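Local coordinates for protein metallo-beta-lactamase FIM-1 (Pseudomonas aeruginosa, PDB 6V3Q) that probably hydrolyses beta-lactam antibiotics to substituted beta-amino acids with zinc as cofactor, as a class-B enzyme of antibiotic resistance, at residues A91-Q95 with Q96-T100; P208-G211 with R212-E216; F215-T218 with A219-E223. All blocks are in the same frame, centred on the assembly; numbering follows the deposited sequence.

Interaction 1 stands apart from the other two: its centre is 32 Å from that of interaction 2 and 35 Å from that of interaction 3, across the centre of the chain. It ends helix 90-95 and leads into strand 99-102. Interactions 2 and 3 follow one another on helix 213-226, with centres 11 Å apart and Phe-215 and Glu-216 in common; the first opens this helix, the second continues it. Interactions 1 and 2 lie away from the zinc site of His-81, His-83, His-145 and Cys-164, here oxidised to cysteinesulfonic acid. Interaction 3 comes nearer, the side chain of Thr-218 being about 8 Å from that of His-145 and about 13 Å from the zinc ion.

Interaction 1: A91-Q95 with Q96-T100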
loop_
_atom_site.group_PDB
_atom_site.type_symbol
_atom_site.label_atom_id
_atom_site.label_comp_id
_atom_site.label_asym_id
_atom_site.label_seq_id
_atom_site.Cartn_x
_atom_site.Cartn_y
_atom_site.Cartn_z
ATOM N N ALA A 91 -6.371 11.953 20.483
ATOM C CA ALA A 91 -7.408 12.909 20.859
ATOM C C ALA A 91 -8.760 12.228 21.037
ATOM O O ALA A 91 -9.522 12.574 21.947
ATOM C CB ALA A 91 -7.501 14.020 19.813
ATOM N N ALA A 92 -9.075 11.253 20.178
ATOM C CA ALA A 92 -10.341 10.539 20.308
ATOM C C ALA A 92 -10.410 9.754 21.612
ATOM O O ALA A 92 -11.493 9.597 22.186
ATOM C CB ALA A 92 -10.546 9.610 19.113
ATOM N N LEU A 93 -9.268 9.266 22.098
ATOM C CA LEU A 93 -9.248 8.553 23.371
ATOM C C LEU A 93 -9.439 9.514 24.540
ATOM O O LEU A 93 -10.263 9.271 25.429
ATOM C CB LEU A 93 -7.937 7.778 23.513
ATOM C CG LEU A 93 -7.646 6.737 22.429
ATOM C CD1 LEU A 93 -6.213 6.244 22.528
ATOM C CD2 LEU A 93 -8.611 5.573 22.533
ATOM N N ARG A 94 -8.692 10.622 24.548
ATOM C CA ARG A 94 -8.792 11.577 25.647
ATOM C C ARG A 94 -10.156 12.258 25.681
ATOM O O ARG A 94 -10.605 12.687 26.751
ATOM C CB ARG A 94 -7.671 12.609 25.542
ATOM C CG ARG A 94 -6.279 11.991 25.549
ATOM C CD ARG A 94 -5.188 13.052 25.559
ATOM N NE ARG A 94 -5.162 13.805 26.810
ATOM C CZ ARG A 94 -4.246 14.719 27.114
ATOM N NH1 ARG A 94 -3.274 14.996 26.255
ATOM N NH2 ARG A 94 -4.301 15.354 28.277
ATOM N N GLN A 95 -10.822 12.369 24.530
ATOM C CA GLN A 95 -12.198 12.855 24.515
ATOM C C GLN A 95 -13.126 11.897 25.250
ATOM O O GLN A 95 -14.033 12.328 25.971
ATOM C CB GLN A 95 -12.666 13.055 23.072
ATOM C CG GLN A 95 -14.166 12.876 22.867
ATOM C CD GLN A 95 -14.580 13.012 21.416
ATOM O OE1 GLN A 95 -13.789 12.765 20.504
ATOM N NE2 GLN A 95 -15.825 13.413 21.195
ATOM N N GLN A 96 -12.906 10.595 25.085
ATOM C CA GLN A 96 -13.721 9.563 25.712
ATOM C C GLN A 96 -13.326 9.288 27.159
ATOM O O GLN A 96 -13.886 8.372 27.772
ATOM C CB GLN A 96 -13.638 8.269 24.898
ATOM C CG GLN A 96 -14.367 8.325 23.565
ATOM C CD GLN A 96 -15.869 8.195 23.719
ATOM O OE1 GLN A 96 -16.384 7.111 23.995
ATOM N NE2 GLN A 96 -16.581 9.300 23.536
ATOM N N GLY A 97 -12.380 10.042 27.713
ATOM C CA GLY A 97 -11.980 9.849 29.091
ATOM C C GLY A 97 -11.025 8.703 29.330
ATOM O O GLY A 97 -10.869 8.271 30.477
ATOM N N ILE A 98 -10.380 8.192 28.283
ATOM C CA ILE A 98 -9.419 7.111 28.456
ATOM C C ILE A 98 -8.175 7.653 29.146
ATOM O O ILE A 98 -7.733 8.779 28.878
ATOM C CB ILE A 98 -9.069 6.477 27.098
ATOM C CG1 ILE A 98 -10.324 6.286 26.245
ATOM C CG2 ILE A 98 -8.367 5.145 27.297
ATOM C CD1 ILE A 98 -11.336 5.369 26.854
ATOM N N VAL A 99 -7.610 6.862 30.053
ATOM C CA VAL A 99 -6.342 7.208 30.686
ATOM C C VAL A 99 -5.220 6.789 29.745
ATOM O O VAL A 99 -5.072 5.603 29.431
ATOM C CB VAL A 99 -6.199 6.532 32.057
ATOM C CG1 VAL A 99 -5.014 7.116 32.811
ATOM C CG2 VAL A 99 -7.485 6.676 32.863
ATOM N N THR A 100 -4.438 7.760 29.279
ATOM C CA THR A 100 -3.445 7.532 28.239
ATOM C C THR A 100 -2.037 7.697 28.794
ATOM O O THR A 100 -1.773 8.606 29.588
ATOM C CB THR A 100 -3.659 8.486 27.063
ATOM O OG1 THR A 100 -3.491 9.839 27.505
ATOM C CG2 THR A 100 -5.060 8.317 26.496
#
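Leu-93, on the last turn of helix 90-95, meets Ile-98 just after the chain has left that helix. Its CB rests 3.9 Å from Ile-98 CG1 and also has the methyl CG2 of Thr-100 at 4.2 Å. From there CG leans back beside the backbone N (chi1 -59°), and of the two methyls beyond it CD2 turns to Ile-98, reaching CG1 at 4.1 Å. The rest of this buried side chain packs on Thr-59 and Ile-63 of helix 56-68 and on Ala-77 of strand 74-78. One residue on, Arg-94 crosses Thr-100 at about a right angle, its CG 4.0 Å from Thr-100 CG2, while its NH1 bonds to Pro-117 O and Thr-100 OG1 bonds to Glu-119 N. The backbone sets this up. Ile-98 N reaches back to Leu-93 O at 3.1 Å, from above the carbonyl plane, and Gly-97 N makes a weak bond to Arg-94 O at 3.3 Å. These two bonds and the positive phi of Gly-97 (80°) make a Schellman motif, the classic C-terminal end of an alpha-helix, and the Leu-93/Ile-98 contact is the apolar pair that commonly goes with it.

Interaction 2: P208-G211 with R212-E216; sequences PMAG and RELFE
Ala-210 and Gly-211 are the two residues of 208-211 on which Glu-213 and Leu-214 close as the chain turns into helix 213-226. The residues before them face elsewhere: Pro-208 packs on Trp-31 of the second subunit, and Met-209 lies on Gln-201 and Ile-203 of strand 201-203. At Ala-210 the backbone still pairs with Ile-202, but CB points at the coming helix. It has Leu-214 CG at 4.0 Å and, roughly at a right angle to that, Glu-213 OE2 at 3.3 Å. Gly-211 carries both hydrogen bonds. Its N donates to Glu-213 OE2 at 2.8 Å, meeting the oxygen from above the carboxylate plane, and its O accepts from Leu-214 N at 3.2 Å. That second bond, with helical backbone angles at Arg-212 and Glu-213, closes a type I-like turn, which carries the chain from the loop after strand 201-203 into helix 213-226, the C-terminal helix of this metallo-beta-lactamase fold. Glu-213 manages its reach backwards by two bends, CG lying between N and the carbonyl carbon (chi1 67°) and the chain folding again at chi2 (-79°), which lays OE1 3.3 Å from Gly-211 CA. Arg-212 leaves in another direction. Phe-215 CE1 sits 3.6 Å from its guanidinium plane, offset toward the rim, with NH1 at the edge of the phenyl ring, while NH1 bonds to Phe-196 O and Ala-199 O and NH2 to Ala-193 O, carbonyls at and beyond the end of helix 185-195.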
loop_
_atom_site.group_PDB
_atom_site.type_symbol
_atom_site.label_atom_id
_atom_site.label_comp_id
_atom_site.label_asym_id
_atom_site.label_seq_id
_atom_site.Cartn_x
_atom_site.Cartn_y
_atom_site.Cartn_z
ATOM N N PRO A 208 1.912 -9.965 9.563
ATOM C CA PRO A 208 1.444 -10.980 10.509
ATOM C C PRO A 208 2.380 -11.179 11.689
ATOM O O PRO A 208 3.591 -10.967 11.608
ATOM C CB PRO A 208 1.378 -12.247 9.648
ATOM C CG PRO A 208 2.447 -12.043 8.631
ATOM C CD PRO A 208 2.448 -10.566 8.328
ATOM N N MET A 209 1.780 -11.591 12.804
ATOM C CA MET A 209 2.542 -12.055 13.953
ATOM C C MET A 209 3.370 -13.277 13.574
ATOM O O MET A 209 2.926 -14.132 12.803
ATOM C CB MET A 209 1.584 -12.385 15.103
ATOM C CG MET A 209 2.155 -13.266 16.211
ATOM S SD MET A 209 0.909 -13.734 17.434
ATOM C CE MET A 209 -0.289 -14.587 16.406
ATOM N N ALA A 210 4.585 -13.349 14.105
ATOM C CA ALA A 210 5.487 -14.460 13.822
ATOM C C ALA A 210 6.224 -14.807 15.112
ATOM O O ALA A 210 5.789 -14.455 16.214
ATOM C CB ALA A 210 6.431 -14.109 12.663
ATOM N N GLY A 211 7.353 -15.504 14.984
ATOM C CA GLY A 211 8.118 -15.963 16.112
ATOM C C GLY A 211 9.356 -15.130 16.373
ATOM O O GLY A 211 9.491 -13.992 15.905
ATOM N N ARG A 212 10.285 -15.715 17.135
ATOM C CA ARG A 212 11.496 -15.011 17.537
ATOM C C ARG A 212 12.467 -14.786 16.384
ATOM O O ARG A 212 13.465 -14.083 16.572
ATOM C CB ARG A 212 12.196 -15.774 18.665
ATOM C CG ARG A 212 11.360 -15.912 19.927
ATOM C CD ARG A 212 12.137 -16.569 21.059
ATOM N NE ARG A 212 13.245 -15.742 21.534
ATOM C CZ ARG A 212 13.112 -14.731 22.389
ATOM N NH1 ARG A 212 11.915 -14.405 22.862
ATOM N NH2 ARG A 212 14.176 -14.038 22.770
ATOM N N GLU A 213 12.210 -15.360 15.206
ATOM C CA GLU A 213 13.048 -15.071 14.046
ATOM C C GLU A 213 12.950 -13.610 13.631
ATOM O O GLU A 213 13.859 -13.105 12.964
ATOM C CB GLU A 213 12.668 -15.972 12.869
ATOM C CG GLU A 213 11.283 -15.723 12.292
ATOM C CD GLU A 213 10.181 -16.359 13.116
ATOM O OE1 GLU A 213 10.496 -17.050 14.109
ATOM O OE2 GLU A 213 8.997 -16.171 12.770
ATOM N N LEU A 214 11.865 -12.925 14.005
ATOM C CA LEU A 214 11.775 -11.486 13.781
ATOM C C LEU A 214 12.871 -10.736 14.524
ATOM O O LEU A 214 13.331 -9.688 14.056
ATOM C CB LEU A 214 10.399 -10.970 14.206
ATOM C CG LEU A 214 9.214 -11.354 13.317
ATOM C CD1 LEU A 214 7.991 -10.515 13.653
ATOM C CD2 LEU A 214 9.583 -11.209 11.853
ATOM N N PHE A 215 13.293 -11.247 15.682
ATOM C CA PHE A 215 14.431 -10.660 16.382
ATOM C C PHE A 215 15.707 -10.809 15.564
ATOM O O PHE A 215 16.462 -9.847 15.384
ATOM C CB PHE A 215 14.596 -11.314 17.755
ATOM C CG PHE A 215 13.549 -10.907 18.754
ATOM C CD1 PHE A 215 13.054 -11.821 19.671
ATOM C CD2 PHE A 215 13.068 -9.609 18.783
ATOM C CE1 PHE A 215 12.092 -11.450 20.591
ATOM C CE2 PHE A 215 12.103 -9.231 19.706
ATOM C CZ PHE A 215 11.617 -10.154 20.608
ATOM N N GLU A 216 15.967 -12.021 15.068
ATOM C CA GLU A 216 17.141 -12.246 14.231
ATOM C C GLU A 216 17.114 -11.353 12.996
ATOM O O GLU A 216 18.125 -10.737 12.640
ATOM C CB GLU A 216 17.220 -13.717 13.821
ATOM C CG GLU A 216 18.274 -13.998 12.763
ATOM C CD GLU A 216 18.211 -15.418 12.244
ATOM O OE1 GLU A 216 18.814 -15.692 11.186
ATOM O OE2 GLU A 216 17.558 -16.261 12.894
#

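Interaction 3: F215-T218 with A219-E223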
loop_
_atom_site.group_PDB
_atom_site.type_symbol
_atom_site.label_atom_id
_atom_site.label_comp_id
_atom_site.label_asym_id
_atom_site.label_seq_id
_atom_site.Cartn_x
_atom_site.Cartn_y
_atom_site.Cartn_z
ATOM N N PHE A 215 13.293 -11.247 15.682
ATOM C CA PHE A 215 14.431 -10.660 16.382
ATOM C C PHE A 215 15.707 -10.809 15.564
ATOM O O PHE A 215 16.462 -9.847 15.384
ATOM C CB PHE A 215 14.596 -11.314 17.755
ATOM C CG PHE A 215 13.549 -10.907 18.754
ATOM C CD1 PHE A 215 13.054 -11.821 19.671
ATOM C CD2 PHE A 215 13.068 -9.609 18.783
ATOM C CE1 PHE A 215 12.092 -11.450 20.591
ATOM C CE2 PHE A 215 12.103 -9.231 19.706
ATOM C CZ PHE A 215 11.617 -10.154 20.608
ATOM N N GLU A 216 15.967 -12.021 15.068
ATOM C CA GLU A 216 17.141 -12.246 14.231
ATOM C C GLU A 216 17.114 -11.353 12.996
ATOM O O GLU A 216 18.125 -10.737 12.640
ATOM C CB GLU A 216 17.220 -13.717 13.821
ATOM C CG GLU A 216 18.274 -13.998 12.763
ATOM C CD GLU A 216 18.211 -15.418 12.244
ATOM O OE1 GLU A 216 18.814 -15.692 11.186
ATOM O OE2 GLU A 216 17.558 -16.261 12.894
ATOM N N LEU A 217 15.957 -11.268 12.335
ATOM C CA LEU A 217 15.851 -10.482 11.110
ATOM C C LEU A 217 16.180 -9.016 11.363
ATOM O O LEU A 217 16.974 -8.410 10.633
ATOM C CB LEU A 217 14.448 -10.627 10.520
ATOM C CG LEU A 217 14.133 -9.758 9.300
ATOM C CD1 LEU A 217 15.176 -9.987 8.215
ATOM C CD2 LEU A 217 12.728 -10.028 8.773
ATOM N N THR A 218 15.579 -8.426 12.402
ATOM C CA THR A 218 15.793 -7.007 12.672
ATOM C C THR A 218 17.212 -6.743 13.155
ATOM O O THR A 218 17.824 -5.736 12.778
ATOM C CB THR A 218 14.784 -6.505 13.706
ATOM O OG1 THR A 218 13.462 -6.901 13.321
ATOM C CG2 THR A 218 14.840 -4.987 13.801
ATOM N N ALA A 219 17.749 -7.631 13.995
ATOM C CA ALA A 219 19.112 -7.464 14.489
ATOM C C ALA A 219 20.110 -7.434 13.340
ATOM O O ALA A 219 21.020 -6.597 13.307
ATOM C CB ALA A 219 19.455 -8.590 15.464
ATOM N N GLN A 220 19.940 -8.341 12.376
ATOM C CA GLN A 220 20.891 -8.441 11.274
ATOM C C GLN A 220 20.715 -7.298 10.281
ATOM O O GLN A 220 21.700 -6.793 9.730
ATOM C CB GLN A 220 20.743 -9.796 10.584
ATOM C CG GLN A 220 21.221 -10.955 11.447
ATOM C CD GLN A 220 20.844 -12.312 10.888
ATOM O OE1 GLN A 220 19.963 -12.425 10.035
ATOM N NE2 GLN A 220 21.509 -13.353 11.371
ATOM N N LEU A 221 19.470 -6.880 10.038
ATOM C CA LEU A 221 19.229 -5.719 9.187
ATOM C C LEU A 221 19.778 -4.444 9.816
ATOM O O LEU A 221 20.278 -3.567 9.102
ATOM C CB LEU A 221 17.732 -5.573 8.910
ATOM C CG LEU A 221 17.138 -6.437 7.794
ATOM C CD1 LEU A 221 15.618 -6.316 7.743
ATOM C CD2 LEU A 221 17.753 -6.044 6.460
ATOM N N ALA A 222 19.696 -4.320 11.142
ATOM C CA ALA A 222 20.222 -3.136 11.815
ATOM C C ALA A 222 21.744 -3.167 11.891
ATOM O O ALA A 222 22.396 -2.125 11.757
ATOM C CB ALA A 222 19.624 -3.014 13.217
ATOM N N GLU A 223 22.321 -4.348 12.118
ATOM C CA GLU A 223 23.774 -4.484 12.130
ATOM C C GLU A 223 24.370 -4.072 10.790
ATOM O O GLU A 223 25.336 -3.300 10.733
ATOM C CB GLU A 223 24.146 -5.927 12.473
ATOM C CG GLU A 223 25.618 -6.259 12.351
ATOM C CD GLU A 223 25.921 -7.677 12.793
ATOM O OE1 GLU A 223 25.269 -8.156 13.744
ATOM O OE2 GLU A 223 26.802 -8.318 12.183
#
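Leu-217 and Leu-221, one turn apart on the C-terminal helix 213-226, which lies along helix 185-195, sit side by side and point the same way, their CD1 methyls 3.7 Å from each other. Leu-217 gets there with CG swung opposite its backbone N (chi1 175°), while Leu-221, with CG beside its own N, comes up to meet it and also touches Leu-174 of a loop. Packing is close on the buried side too, where Thr-218 faces Trp-185 and Val-189 of helix 185-195. Its OG1 bonds both to Leu-214 O, a turn back, and to Arg-167 N in a neighbouring loop. Underneath runs the regular alpha-helical ladder, with Ala-219 N to Phe-215 O at 2.9 Å and Leu-221 N to Leu-217 O at 3.0 Å among its rungs.

Glu-216 and Gln-220, on the exposed side, make a much looser pair. The carboxylate and amide planes stand 81° apart, and Glu-216 OE1 remains 3.6 Å from Gln-220 NE2; what touches is mainly Glu-216 CG, 3.6 Å from both amide heteroatoms of Gln-220. At this distance the pair probably adds little to the stability of the helix. Thr-218, by contrast, must give its proton to Leu-214 O and accept one from Arg-167 N, so its buried hydroxyl is satisfied twice and ties the loop to the helix.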